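N-acetyl-L-2,4-diaminobutyric acid deacetylase (Ruegeria pomeroyi, PDB 6TWL) probably removes the acetyl group from N-acetyl-L-2,4-diaminobutyric acid during ectoine breakdown, as a zinc-dependent hydrolase of the succinylglutamate desuccinylase/aspartoacylase family. Local coordinates at residues A[250-254]-A[255-259]. Numbering follows the deposited sequence.
Sequences LTMPD and DDCFV
Asp254 and Asp256 form an Asx turn in the link between strand 248-251, at the edge of the large mixed sheet, and strand 258-260 of a smaller antiparallel sheet. The turn lies just where the short 3-10 segment 255-257 begins. Placing CG anti to the backbone N (chi1 -151°) sets the carboxylate beside its own carbonyl carbon, facing the following residues, where OD1 accepts the Asp256 N-H at 3.2 Å. That donor arrives on the anti side, 29° out of the carboxylate plane. The backbone adds a second tie, as Cys257 N reaches Asp254 O at 3.2 Å, and Phe258 N to Asp255 O carries the 3-10 pattern onward.

Charge is concentrated here, since Asp254 OD1 and Asp256 OD2 are 4.2 Å apart. The salt bridge from Asp256 OD1 to Arg302 NE probably offsets some of this repulsion.

Apolar contacts span the bend. Cys257 SG meets Pro253 CD at 3.6 Å. Met252, bent at chi3 (40°), brings its methyl CE obliquely to Phe258 CZ at 3.4 Å, the two side chains crossing at about a right angle. The Met252 side chain also packs on Ile308 and is about 8 Å from that of Glu209, which binds zinc in this enzyme, although the metal is absent from this model. At the edge of the Phe258 ring, near its plane, Asp254 O lies 3.7 Å from CE1.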
# COMPACT_ATOMS: atom_id res chain seq x y z
N LEU A 250 -0.59 -16.65 3.66
CA LEU A 250 -1.82 -16.48 4.41
C LEU A 250 -2.96 -16.10 3.48
O LEU A 250 -2.74 -15.50 2.42
CB LEU A 250 -1.67 -15.41 5.49
CG LEU A 250 -0.49 -15.58 6.45
CD1 LEU A 250 -0.15 -14.24 7.09
CD2 LEU A 250 -0.81 -16.62 7.51
N THR A 251 -4.17 -16.46 3.89
CA THR A 251 -5.39 -16.08 3.20
C THR A 251 -6.39 -15.56 4.23
O THR A 251 -6.37 -15.97 5.40
CB THR A 251 -6.02 -17.25 2.42
OG1 THR A 251 -6.55 -18.21 3.34
CG2 THR A 251 -4.99 -17.93 1.53
N MET A 252 -7.26 -14.65 3.79
CA MET A 252 -8.38 -14.16 4.59
C MET A 252 -9.65 -14.53 3.84
O MET A 252 -10.24 -13.70 3.13
CB MET A 252 -8.29 -12.65 4.82
CG MET A 252 -7.23 -12.22 5.82
SD MET A 252 -6.64 -10.56 5.45
CE MET A 252 -8.17 -9.77 5.00
N PRO A 253 -10.11 -15.78 3.98
CA PRO A 253 -11.18 -16.29 3.12
C PRO A 253 -12.59 -15.99 3.58
O PRO A 253 -13.54 -16.26 2.83
CB PRO A 253 -10.93 -17.81 3.15
CG PRO A 253 -10.39 -18.04 4.53
CD PRO A 253 -9.60 -16.81 4.90
N ASP A 254 -12.77 -15.44 4.78
CA ASP A 254 -14.08 -15.37 5.40
C ASP A 254 -14.17 -14.10 6.24
O ASP A 254 -13.16 -13.56 6.68
CB ASP A 254 -14.34 -16.61 6.26
CG ASP A 254 -15.81 -16.97 6.37
OD1 ASP A 254 -16.59 -16.14 6.86
OD2 ASP A 254 -16.17 -18.09 5.96
N ASP A 255 -15.40 -13.64 6.46
CA ASP A 255 -15.61 -12.56 7.42
C ASP A 255 -15.32 -13.00 8.85
O ASP A 255 -15.19 -12.15 9.73
CB ASP A 255 -17.03 -12.02 7.32
CG ASP A 255 -17.12 -10.76 6.48
OD1 ASP A 255 -16.16 -10.49 5.73
OD2 ASP A 255 -18.15 -10.06 6.55
N ASP A 256 -15.20 -14.31 9.08
CA ASP A 256 -14.80 -14.89 10.35
C ASP A 256 -13.33 -14.63 10.68
O ASP A 256 -12.87 -15.04 11.75
CB ASP A 256 -15.07 -16.39 10.33
CG ASP A 256 -16.46 -16.74 10.83
OD1 ASP A 256 -17.12 -15.87 11.43
OD2 ASP A 256 -16.87 -17.91 10.63
N CYS A 257 -12.58 -13.99 9.78
CA CYS A 257 -11.22 -13.57 10.07
C CYS A 257 -11.17 -12.26 10.84
O CYS A 257 -10.12 -11.90 11.38
CB CYS A 257 -10.42 -13.41 8.77
SG CYS A 257 -10.00 -14.96 7.93
N PHE A 258 -12.29 -11.54 10.92
CA PHE A 258 -12.35 -10.20 11.48
C PHE A 258 -13.17 -10.22 12.76
O PHE A 258 -14.24 -10.83 12.81
CB PHE A 258 -12.97 -9.22 10.49
CG PHE A 258 -12.26 -9.18 9.17
CD1 PHE A 258 -12.52 -10.13 8.19
CD2 PHE A 258 -11.33 -8.19 8.90
CE1 PHE A 258 -11.87 -10.09 6.98
CE2 PHE A 258 -10.68 -8.15 7.69
CZ PHE A 258 -10.96 -9.10 6.73
N VAL A 259 -12.66 -9.55 13.79
CA VAL A 259 -13.35 -9.40 15.07
C VAL A 259 -13.48 -7.91 15.35
O VAL A 259 -12.47 -7.21 15.46
CB VAL A 259 -12.61 -10.12 16.20
CG1 VAL A 259 -13.21 -9.74 17.55
CG2 VAL A 259 -12.67 -11.63 16.00